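Local coordinates for quinonprotein alcohol dehydrogenase-like protein (Bacteroides thetaiotaomicron VPI-5482, PDB 4R5O) that is of unknown function but binds calcium ions and joins an immunoglobulin-like beta-sandwich to a seven-bladed beta-propeller, at residues L377-N380 with E385-V388; M331-S334 with I339-L342; F105-G110 with A144-S149; Y289-A294 with F316-G321. All blocks are in the same frame, centred on the assembly; numbering follows the deposited sequence.

In the fold
Interactions 1 and 2 are buried antiparallel hairpins of successive propeller blades, each pairing the first two strands of its blade by backbone hydrogen bonds. Their centres lie 9 Å apart and they touch through Leu377, Leu379 and Leu386 against Val332, so the two hairpins pack against each other across the boundary between blades. Interactions 3 and 4 consist of small aliphatic contacts. Interaction 3 is buried and joins successive blades, whereas interaction 4, only partly buried and with Gln317 at the surface, sets the outgoing link 316-321 against a strand of the blade it has just left. Interaction 4 also touches interaction 2, where Tyr289 and Phe316 meet Ile340 and Leu342; interaction 3 touches none of the others.

Interaction 1 (L377-N380 with E385-V388); sequences LQLN and ELYV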
loop_
_atom_site.group_PDB
_atom_site.type_symbol
_atom_site.label_atom_id
_atom_site.label_comp_id
_atom_site.label_asym_id
_atom_site.label_seq_id
_atom_site.Cartn_x
_atom_site.Cartn_y
_atom_site.Cartn_z
ATOM N N LEU A 377 -8.835 -10.345 1.618
ATOM C CA LEU A 377 -8.251 -11.205 0.591
ATOM C C LEU A 377 -7.777 -10.385 -0.584
ATOM O O LEU A 377 -8.374 -9.345 -0.891
ATOM C CB LEU A 377 -9.267 -12.244 0.102
ATOM C CG LEU A 377 -9.819 -13.282 1.083
ATOM C CD1 LEU A 377 -10.966 -14.053 0.449
ATOM C CD2 LEU A 377 -8.717 -14.224 1.571
ATOM N N GLN A 378 -6.730 -10.845 -1.255
ATOM C CA GLN A 378 -6.236 -10.210 -2.482
ATOM C C GLN A 378 -6.052 -11.299 -3.538
ATOM O O GLN A 378 -5.791 -12.461 -3.228
ATOM C CB GLN A 378 -4.951 -9.391 -2.260
ATOM C CG GLN A 378 -4.412 -8.640 -3.478
ATOM C CD GLN A 378 -5.350 -7.591 -4.017
ATOM O OE1 GLN A 378 -6.364 -7.904 -4.618
ATOM N NE2 GLN A 378 -4.937 -6.330 -3.982
ATOM N N LEU A 379 -6.251 -10.919 -4.784
ATOM C CA LEU A 379 -6.097 -11.835 -5.889
ATOM C C LEU A 379 -5.242 -11.221 -6.938
ATOM O O LEU A 379 -5.376 -10.030 -7.239
ATOM C CB LEU A 379 -7.463 -12.223 -6.477
ATOM C CG LEU A 379 -7.500 -13.433 -7.422
ATOM C CD1 LEU A 379 -7.436 -14.730 -6.640
ATOM C CD2 LEU A 379 -8.799 -13.456 -8.187
ATOM N N ASN A 380 -4.352 -12.042 -7.495
ATOM C CA ASN A 380 -3.537 -11.697 -8.640
ATOM C C ASN A 380 -4.372 -12.010 -9.879
ATOM O O ASN A 380 -4.642 -13.184 -10.130
ATOM C CB ASN A 380 -2.217 -12.438 -8.593
ATOM C CG ASN A 380 -1.268 -12.056 -9.689
ATOM O OD1 ASN A 380 -1.630 -11.923 -10.852
ATOM N ND2 ASN A 380 -0.006 -11.928 -9.345
ATOM N N GLU A 385 -3.796 -16.367 -8.525
ATOM C CA GLU A 385 -3.252 -16.611 -7.191
ATOM C C GLU A 385 -3.992 -15.790 -6.129
ATOM O O GLU A 385 -4.194 -14.590 -6.309
ATOM C CB GLU A 385 -1.746 -16.279 -7.146
ATOM C CG GLU A 385 -0.818 -17.202 -7.926
ATOM C CD GLU A 385 0.594 -16.663 -8.070
ATOM O OE1 GLU A 385 0.768 -15.513 -8.538
ATOM O OE2 GLU A 385 1.536 -17.411 -7.738
ATOM N N LEU A 386 -4.379 -16.446 -5.020
ATOM C CA LEU A 386 -5.073 -15.848 -3.874
ATOM C C LEU A 386 -4.079 -15.614 -2.741
ATOM O O LEU A 386 -3.352 -16.530 -2.365
ATOM C CB LEU A 386 -6.228 -16.768 -3.419
ATOM C CG LEU A 386 -7.148 -16.299 -2.274
ATOM C CD1 LEU A 386 -8.135 -15.229 -2.742
ATOM C CD2 LEU A 386 -7.943 -17.447 -1.756
ATOM N N TYR A 387 -4.039 -14.393 -2.221
ATOM C CA TYR A 387 -3.177 -14.006 -1.122
ATOM C C TYR A 387 -4.004 -13.872 0.128
ATOM O O TYR A 387 -4.827 -12.968 0.238
ATOM C CB TYR A 387 -2.427 -12.701 -1.416
ATOM C CG TYR A 387 -1.790 -12.602 -2.777
ATOM C CD1 TYR A 387 -0.720 -13.408 -3.123
ATOM C CD2 TYR A 387 -2.158 -11.609 -3.666
ATOM C CE1 TYR A 387 -0.109 -13.309 -4.369
ATOM C CE2 TYR A 387 -1.545 -11.489 -4.910
ATOM C CZ TYR A 387 -0.506 -12.331 -5.251
ATOM O OH TYR A 387 0.151 -12.220 -6.451
ATOM N N VAL A 388 -3.765 -14.757 1.076
ATOM C CA VAL A 388 -4.445 -14.841 2.352
ATOM C C VAL A 388 -3.493 -14.462 3.483
ATOM O O VAL A 388 -2.379 -14.981 3.542
ATOM C CB VAL A 388 -4.984 -16.269 2.540
ATOM C CG1 VAL A 388 -5.822 -16.365 3.789
ATOM C CG2 VAL A 388 -5.799 -16.717 1.332
#
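Tyr387 sets its ring beside Gln378 and reaches Asn380 with its hydroxyl, spanning the antiparallel hairpin made by the first two strands of a beta-propeller blade. Gln378 and Tyr387 form a hydrogen-bonded pair: Tyr387 N gives a nearly straight bond to Gln378 O (2.8 Å), and Gln378 N returns a longer one to Tyr387 O (3.2 Å). The ring of Tyr387 starts off beside its own backbone N, with CG anti to the carbonyl carbon (chi1 -46°), and leans toward the facing strand. Gln378 CG meets its edge, near the ring plane, 3.7 Å from Tyr387 CD2. Beyond that point the Gln378 amide is turned almost perpendicular to the ring (85°); its OE1 accepts Leu379 N, while NE2 bonds to Ile423 O in the neighbouring blade. Asn380 donates from ND2 to Tyr387 OH at 2.9 Å, the hydroxyl lying in the amide plane, and its OD1 is gripped by the backbone N atoms of Gln382 and Ser383 in the turn. A phenylalanine in place of Tyr387 would probably leave Asn380 ND2 without its mate and that amide held chiefly by its OD1 bonds to the turn. On the face of the sheet that bears them, Leu379 CD1 meets Leu386 CD1 at 4.0 Å, both side chains packing on Val332. Glu385 O, which accepts Asn380 N at 2.8 Å, also lies over the centre of one face of the Tyr387 ring.

Interaction 2 (M331-S334 with I339-L342); sequences MVAS and IIYL
Met331, modelled as selenomethionine, and Ile340 form the apolar centre of this contact. Met331 CB comes within 3.9 Å of Ile340 CG2, and the same methyl lies 4.1 Å from the selenium atom SE of Met331, so the selenomethionine passes across the branch of the isoleucine. Next to it, Leu342 runs side by side with Met331 and points the same way, Leu342 CB touching Met331 CG at 3.7 Å. Ala333 adds only a methyl to this face, its CB lying 4.2 Å from Ile340 CG1. Leu291 of the preceding blade packs on Met331 and Leu342, and Tyr289 on Ile340. On the reverse face, Val332 places CG1 between its backbone N and carbonyl carbon (chi1 67°), and from there the methyl reaches Tyr341 CB at 3.9 Å. Ile339 CG2 covers one face of the Tyr341 ring, offset toward the rim. Leu377 and Leu379 of the following blade pack on Val332 and Tyr341.

The two segments are thus the inner hairpin of a propeller blade, sandwiched between its neighbours. Val332 and Tyr341 are its hydrogen-bonded pair: Tyr341 N donates to Val332 O at 2.8 Å, and Val332 N to Tyr341 O at 3.1 Å. Toward the turn, Ser334 N bonds almost straight to Ile339 O (3.2 Å). The Ser334 hydroxyl points away from its own backbone N (chi1 176°) and takes up the backbone N atoms of Thr336 and Glu337, while Ala333 O receives Gln381 NE2 from the adjacent hairpin.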
loop_
_atom_site.group_PDB
_atom_site.type_symbol
_atom_site.label_atom_id
_atom_site.label_comp_id
_atom_site.label_asym_id
_atom_site.label_seq_id
_atom_site.Cartn_x
_atom_site.Cartn_y
_atom_site.Cartn_z
HETATM N N MSE A 331 -13.738 -9.550 0.764
HETATM C CA MSE A 331 -13.885 -10.515 -0.345
HETATM C C MSE A 331 -13.026 -10.107 -1.475
HETATM O O MSE A 331 -12.543 -8.991 -1.473
HETATM C CB MSE A 331 -15.362 -10.598 -0.842
HETATM C CG MSE A 331 -16.392 -10.893 0.244
HETATM SE SE MSE A 331 -18.156 -10.882 -0.507
HETATM C CE MSE A 331 -18.279 -9.022 -1.095
ATOM N N VAL A 332 -12.885 -10.944 -2.478
ATOM C CA VAL A 332 -12.140 -10.546 -3.656
ATOM C C VAL A 332 -12.783 -11.266 -4.838
ATOM O O VAL A 332 -13.128 -12.439 -4.744
ATOM C CB VAL A 332 -10.600 -10.760 -3.560
ATOM C CG1 VAL A 332 -10.210 -12.234 -3.495
ATOM C CG2 VAL A 332 -9.870 -10.046 -4.699
ATOM N N ALA A 333 -12.994 -10.517 -5.928
ATOM C CA ALA A 333 -13.585 -11.009 -7.158
ATOM C C ALA A 333 -12.534 -11.185 -8.246
ATOM O O ALA A 333 -11.577 -10.421 -8.350
ATOM C CB ALA A 333 -14.661 -10.049 -7.630
ATOM N N SER A 334 -12.729 -12.208 -9.057
ATOM C CA SER A 334 -11.925 -12.500 -10.224
ATOM C C SER A 334 -12.411 -11.669 -11.398
ATOM O O SER A 334 -13.621 -11.480 -11.559
ATOM C CB SER A 334 -11.988 -13.988 -10.544
ATOM O OG SER A 334 -11.274 -14.268 -11.734
ATOM N N ILE A 339 -16.219 -15.847 -10.208
ATOM C CA ILE A 339 -15.833 -16.245 -8.867
ATOM C C ILE A 339 -15.689 -15.047 -7.909
ATOM O O ILE A 339 -15.232 -13.960 -8.283
ATOM C CB ILE A 339 -14.464 -16.991 -9.008
ATOM C CG1 ILE A 339 -14.662 -18.399 -9.578
ATOM C CG2 ILE A 339 -13.668 -17.074 -7.707
ATOM C CD1 ILE A 339 -13.367 -19.095 -9.925
ATOM N N ILE A 340 -16.043 -15.306 -6.645
ATOM C CA ILE A 340 -15.807 -14.441 -5.498
ATOM C C ILE A 340 -15.253 -15.324 -4.377
ATOM O O ILE A 340 -15.833 -16.364 -4.056
ATOM C CB ILE A 340 -17.016 -13.593 -5.026
ATOM C CG1 ILE A 340 -17.596 -12.755 -6.181
ATOM C CG2 ILE A 340 -16.617 -12.720 -3.808
ATOM C CD1 ILE A 340 -18.840 -12.037 -5.884
ATOM N N TYR A 341 -14.112 -14.932 -3.831
ATOM C CA TYR A 341 -13.540 -15.574 -2.663
ATOM C C TYR A 341 -14.016 -14.819 -1.418
ATOM O O TYR A 341 -13.984 -13.588 -1.421
ATOM C CB TYR A 341 -12.011 -15.631 -2.741
ATOM C CG TYR A 341 -11.477 -16.480 -3.864
ATOM C CD1 TYR A 341 -11.310 -17.854 -3.708
ATOM C CD2 TYR A 341 -11.076 -15.908 -5.065
ATOM C CE1 TYR A 341 -10.807 -18.644 -4.742
ATOM C CE2 TYR A 341 -10.554 -16.688 -6.098
ATOM C CZ TYR A 341 -10.432 -18.057 -5.934
ATOM O OH TYR A 341 -9.896 -18.833 -6.926
ATOM N N LEU A 342 -14.488 -15.528 -0.385
ATOM C CA LEU A 342 -14.937 -14.889 0.851
ATOM C C LEU A 342 -14.529 -15.772 2.036
ATOM O O LEU A 342 -14.322 -16.971 1.865
ATOM C CB LEU A 342 -16.456 -14.561 0.870
ATOM C CG LEU A 342 -17.550 -15.636 0.762
ATOM C CD1 LEU A 342 -18.897 -15.010 0.985
ATOM C CD2 LEU A 342 -17.586 -16.316 -0.601
#

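Interaction 3 (F105-G110 with A144-S149); sequences FYVADG and ANIIHS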
loop_
_atom_site.group_PDB
_atom_site.type_symbol
_atom_site.label_atom_id
_atom_site.label_comp_id
_atom_site.label_asym_id
_atom_site.label_seq_id
_atom_site.Cartn_x
_atom_site.Cartn_y
_atom_site.Cartn_z
ATOM N N PHE A 105 3.336 -5.612 -3.382
ATOM C CA PHE A 105 3.644 -4.801 -2.195
ATOM C C PHE A 105 2.787 -5.295 -1.054
ATOM O O PHE A 105 1.754 -5.913 -1.293
ATOM C CB PHE A 105 3.449 -3.283 -2.419
ATOM C CG PHE A 105 4.201 -2.618 -3.564
ATOM C CD1 PHE A 105 5.546 -2.272 -3.431
ATOM C CD2 PHE A 105 3.546 -2.280 -4.744
ATOM C CE1 PHE A 105 6.224 -1.639 -4.472
ATOM C CE2 PHE A 105 4.219 -1.633 -5.782
ATOM C CZ PHE A 105 5.547 -1.318 -5.640
ATOM N N TYR A 106 3.223 -5.122 0.167
ATOM C CA TYR A 106 2.403 -5.490 1.310
ATOM C C TYR A 106 2.682 -4.454 2.372
ATOM O O TYR A 106 3.838 -4.088 2.608
ATOM C CB TYR A 106 2.601 -6.952 1.801
ATOM C CG TYR A 106 3.975 -7.325 2.327
ATOM C CD1 TYR A 106 4.966 -7.795 1.471
ATOM C CD2 TYR A 106 4.247 -7.313 3.695
ATOM C CE1 TYR A 106 6.222 -8.163 1.952
ATOM C CE2 TYR A 106 5.498 -7.674 4.187
ATOM C CZ TYR A 106 6.481 -8.107 3.310
ATOM O OH TYR A 106 7.718 -8.456 3.771
ATOM N N VAL A 107 1.609 -3.894 2.918
ATOM C CA VAL A 107 1.656 -2.857 3.937
ATOM C C VAL A 107 1.710 -3.569 5.290
ATOM O O VAL A 107 0.766 -4.246 5.671
ATOM C CB VAL A 107 0.455 -1.876 3.787
ATOM C CG1 VAL A 107 0.493 -0.775 4.853
ATOM C CG2 VAL A 107 0.426 -1.277 2.388
ATOM N N ALA A 108 2.854 -3.487 5.955
ATOM C CA ALA A 108 3.155 -4.081 7.259
ATOM C C ALA A 108 4.204 -3.237 7.949
ATOM O O ALA A 108 5.064 -2.677 7.275
ATOM C CB ALA A 108 3.623 -5.529 7.104
ATOM N N ASP A 109 4.084 -3.084 9.271
ATOM C CA ASP A 109 4.899 -2.264 10.178
ATOM C C ASP A 109 4.951 -0.820 9.650
ATOM O O ASP A 109 6.003 -0.186 9.641
ATOM C CB ASP A 109 6.327 -2.834 10.416
ATOM C CG ASP A 109 7.007 -2.405 11.734
ATOM O OD1 ASP A 109 6.285 -2.015 12.697
ATOM O OD2 ASP A 109 8.234 -2.544 11.835
ATOM N N GLY A 110 3.788 -0.332 9.236
ATOM C CA GLY A 110 3.548 1.034 8.798
ATOM C C GLY A 110 4.329 1.538 7.617
ATOM O O GLY A 110 4.645 2.721 7.566
ATOM N N ALA A 144 -4.037 2.362 8.086
ATOM C CA ALA A 144 -3.580 2.661 6.739
ATOM C C ALA A 144 -4.633 2.188 5.768
ATOM O O ALA A 144 -4.900 0.989 5.673
ATOM C CB ALA A 144 -2.237 2.009 6.468
ATOM N N ASN A 145 -5.277 3.126 5.101
ATOM C CA ASN A 145 -6.350 2.856 4.155
ATOM C C ASN A 145 -5.860 3.344 2.796
ATOM O O ASN A 145 -5.626 4.541 2.623
ATOM C CB ASN A 145 -7.649 3.544 4.659
ATOM C CG ASN A 145 -7.891 3.313 6.167
ATOM O OD1 ASN A 145 -8.401 2.260 6.577
ATOM N ND2 ASN A 145 -7.450 4.258 7.038
ATOM N N ILE A 146 -5.569 2.407 1.887
ATOM C CA ILE A 146 -4.993 2.702 0.560
ATOM C C ILE A 146 -5.898 2.231 -0.571
ATOM O O ILE A 146 -6.396 1.097 -0.551
ATOM C CB ILE A 146 -3.587 2.034 0.400
ATOM C CG1 ILE A 146 -2.645 2.427 1.559
ATOM C CG2 ILE A 146 -2.974 2.305 -0.982
ATOM C CD1 ILE A 146 -1.326 1.817 1.603
ATOM N N ILE A 147 -6.029 3.080 -1.593
ATOM C CA ILE A 147 -6.761 2.776 -2.820
ATOM C C ILE A 147 -5.808 2.988 -3.989
ATOM O O ILE A 147 -5.195 4.046 -4.131
ATOM C CB ILE A 147 -8.077 3.569 -2.974
ATOM C CG1 ILE A 147 -9.099 3.049 -1.930
ATOM C CG2 ILE A 147 -8.638 3.425 -4.436
ATOM C CD1 ILE A 147 -10.187 3.796 -1.778
ATOM N N HIS A 148 -5.637 1.930 -4.769
ATOM C CA HIS A 148 -4.837 1.922 -5.958
ATOM C C HIS A 148 -5.755 2.343 -7.118
ATOM O O HIS A 148 -6.657 1.595 -7.521
ATOM C CB HIS A 148 -4.177 0.543 -6.145
ATOM C CG HIS A 148 -3.284 0.436 -7.347
ATOM N ND1 HIS A 148 -2.862 -0.794 -7.809
ATOM C CD2 HIS A 148 -2.787 1.401 -8.161
ATOM C CE1 HIS A 148 -2.122 -0.539 -8.877
ATOM N NE2 HIS A 148 -2.039 0.765 -9.118
ATOM N N SER A 149 -5.564 3.591 -7.593
ATOM C CA SER A 149 -6.353 4.163 -8.684
ATOM C C SER A 149 -5.509 5.176 -9.466
ATOM O O SER A 149 -4.620 5.789 -8.877
ATOM C CB SER A 149 -7.612 4.811 -8.122
ATOM O OG SER A 149 -8.558 5.105 -9.136
#
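Val107 carries its side of this contact alone, dividing its two methyls between two residues of the facing strand. Its CG2 touches Ile146 CD1 at 3.6 Å, and its CG1 meets Ala144 CB at a looser 4.2 Å. The valine and isoleucine approach at a slant, so that a branch of one meets the end of the other. Ile146 reaches this far because its chain is extended: CG1 is anti to the carbonyl carbon and CD1 continues straight outward (chi2 176°). Ala144, one methyl long, can do no more than flank the valine.

Both strands belong to the seven-bladed propeller but to successive blades. Residues 105-108 lie on the second strand of a blade whose innermost strand is the C-terminal 422-424, a closure of the ring in which the two ends of the propeller pair in one sheet, often called Velcro. Residues 144-149 form the inner edge of the next blade. Positioning comes from the second shell: Val107 is hydrogen-bonded through its backbone to Ser421 and Gln422, and Gln422 NE2 also donates to Ile146 O, tying the C-terminal strand to both partners. Phe112 packs on Val107 and Ile146 alike, while Phe153 and Leu155 back Ile146 from its own blade.

Interaction 4 (Y289-A294 with F316-G321); sequences YTLESA and FQPAKG
Leu291 lays one methyl against the flank of the Pro318 ring. The touching atom is CD1, which lies 3.7 Å from Pro318 CB and 3.8 Å from Pro318 CG, so it meets two neighbouring ring carbons about equally. The leucine and the proline slide past each other in opposite directions. Leu291 brings its methyl across by an extended chain: CG stands anti to the carbonyl carbon (chi1 -58°) and CD1 continues straight on (chi2 -179°). The two side chains bridge a wide gap: Leu291 CA and Pro318 CA are 8.4 Å apart. At the exposed rim, Gln317 bends its chain at chi2, and its end comes nearer Ala294 at the end of the strand.

Alternation along the strand keeps the polar side chain of Glu292 out of this contact, its CB directed away; its carboxylate forms a salt bridge with Lys311 and also accepts a hydrogen bond from Asn299 ND2. Pro318 packs on Cys298 as well, and Phe316 stacks on Tyr350. The contact with the next blade is carried by Leu342, on which both Leu291 and Phe316 pack. Residues 316-321 belong to the link that runs from the outer strand of one blade to the inner strand of the next, as in beta-propellers generally, and here that link lies on the blade it leaves.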
loop_
_atom_site.group_PDB
_atom_site.type_symbol
_atom_site.label_atom_id
_atom_site.label_comp_id
_atom_site.label_asym_id
_atom_site.label_seq_id
_atom_site.Cartn_x
_atom_site.Cartn_y
_atom_site.Cartn_z
ATOM N N TYR A 289 -21.202 -6.878 -5.669
ATOM C CA TYR A 289 -21.598 -7.798 -4.624
ATOM C C TYR A 289 -21.125 -7.354 -3.279
ATOM O O TYR A 289 -20.004 -6.885 -3.135
ATOM C CB TYR A 289 -21.035 -9.204 -4.907
ATOM C CG TYR A 289 -21.679 -9.919 -6.064
ATOM C CD1 TYR A 289 -21.355 -9.593 -7.378
ATOM C CD2 TYR A 289 -22.512 -11.012 -5.852
ATOM C CE1 TYR A 289 -21.929 -10.269 -8.454
ATOM C CE2 TYR A 289 -23.083 -11.709 -6.920
ATOM C CZ TYR A 289 -22.785 -11.334 -8.219
ATOM O OH TYR A 289 -23.311 -12.045 -9.260
ATOM N N THR A 290 -21.955 -7.561 -2.276
ATOM C CA THR A 290 -21.611 -7.336 -0.882
ATOM C C THR A 290 -22.314 -8.438 -0.092
ATOM O O THR A 290 -22.881 -9.337 -0.688
ATOM C CB THR A 290 -21.942 -5.904 -0.433
ATOM O OG1 THR A 290 -21.316 -5.657 0.838
ATOM C CG2 THR A 290 -23.458 -5.602 -0.388
ATOM N N LEU A 291 -22.241 -8.385 1.229
ATOM C CA LEU A 291 -22.911 -9.327 2.124
ATOM C C LEU A 291 -23.940 -8.623 2.989
ATOM O O LEU A 291 -23.801 -7.436 3.326
ATOM C CB LEU A 291 -21.913 -10.072 3.039
ATOM C CG LEU A 291 -20.797 -10.893 2.425
ATOM C CD1 LEU A 291 -20.007 -11.519 3.510
ATOM C CD2 LEU A 291 -21.308 -11.969 1.484
ATOM N N GLU A 292 -24.956 -9.380 3.366
ATOM C CA GLU A 292 -26.020 -8.956 4.258
ATOM C C GLU A 292 -25.963 -9.853 5.465
ATOM O O GLU A 292 -25.707 -11.057 5.331
ATOM C CB GLU A 292 -27.379 -9.004 3.540
ATOM C CG GLU A 292 -28.545 -8.559 4.408
ATOM C CD GLU A 292 -29.876 -8.538 3.710
ATOM O OE1 GLU A 292 -30.188 -9.520 3.002
ATOM O OE2 GLU A 292 -30.639 -7.569 3.922
ATOM N N SER A 293 -26.157 -9.276 6.644
ATOM C CA SER A 293 -26.117 -10.029 7.892
ATOM C C SER A 293 -27.451 -10.748 8.086
ATOM O O SER A 293 -28.501 -10.156 7.892
ATOM C CB SER A 293 -25.779 -9.108 9.062
ATOM O OG SER A 293 -24.478 -8.548 8.886
ATOM N N ALA A 294 -27.386 -12.069 8.324
ATOM C CA ALA A 294 -28.540 -12.959 8.537
ATOM C C ALA A 294 -28.363 -13.725 9.864
ATOM O O ALA A 294 -27.251 -13.767 10.413
ATOM C CB ALA A 294 -28.715 -13.923 7.361
ATOM N N PHE A 316 -22.963 -19.902 6.550
ATOM C CA PHE A 316 -21.718 -19.658 7.291
ATOM C C PHE A 316 -21.713 -18.197 7.652
ATOM O O PHE A 316 -22.265 -17.380 6.918
ATOM C CB PHE A 316 -20.425 -20.090 6.548
ATOM C CG PHE A 316 -20.097 -19.309 5.300
ATOM C CD1 PHE A 316 -19.428 -18.084 5.377
ATOM C CD2 PHE A 316 -20.419 -19.810 4.047
ATOM C CE1 PHE A 316 -19.113 -17.361 4.221
ATOM C CE2 PHE A 316 -20.094 -19.091 2.891
ATOM C CZ PHE A 316 -19.448 -17.871 2.985
ATOM N N GLN A 317 -21.106 -17.875 8.782
ATOM C CA GLN A 317 -21.005 -16.522 9.285
ATOM C C GLN A 317 -19.772 -15.862 8.666
ATOM O O GLN A 317 -18.732 -16.520 8.605
ATOM C CB GLN A 317 -20.937 -16.575 10.822
ATOM C CG GLN A 317 -21.480 -15.338 11.527
ATOM C CD GLN A 317 -22.972 -15.083 11.411
ATOM O OE1 GLN A 317 -23.785 -15.965 11.096
ATOM N NE2 GLN A 317 -23.350 -13.840 11.649
ATOM N N PRO A 318 -19.826 -14.595 8.189
ATOM C CA PRO A 318 -18.616 -13.991 7.600
ATOM C C PRO A 318 -17.601 -13.579 8.644
ATOM O O PRO A 318 -17.983 -13.239 9.762
ATOM C CB PRO A 318 -19.133 -12.754 6.868
ATOM C CG PRO A 318 -20.599 -12.700 7.106
ATOM C CD PRO A 318 -20.958 -13.653 8.182
ATOM N N ALA A 319 -16.302 -13.618 8.278
ATOM C CA ALA A 319 -15.196 -13.182 9.130
ATOM C C ALA A 319 -15.358 -11.713 9.459
ATOM O O ALA A 319 -15.853 -10.939 8.645
ATOM C CB ALA A 319 -13.866 -13.443 8.454
ATOM N N LYS A 320 -15.008 -11.351 10.669
ATOM C CA LYS A 320 -15.199 -10.028 11.247
ATOM C C LYS A 320 -14.096 -9.726 12.269
ATOM O O LYS A 320 -13.510 -10.645 12.844
ATOM C CB LYS A 320 -16.607 -10.033 11.921
ATOM C CG LYS A 320 -16.939 -8.928 12.909
ATOM C CD LYS A 320 -18.295 -9.094 13.585
ATOM C CE LYS A 320 -18.577 -8.076 14.686
ATOM N NZ LYS A 320 -18.479 -6.654 14.286
ATOM N N GLY A 321 -13.829 -8.438 12.466
ATOM C CA GLY A 321 -12.961 -7.892 13.506
ATOM C C GLY A 321 -13.874 -7.299 14.583
ATOM O O GLY A 321 -15.008 -6.903 14.265
#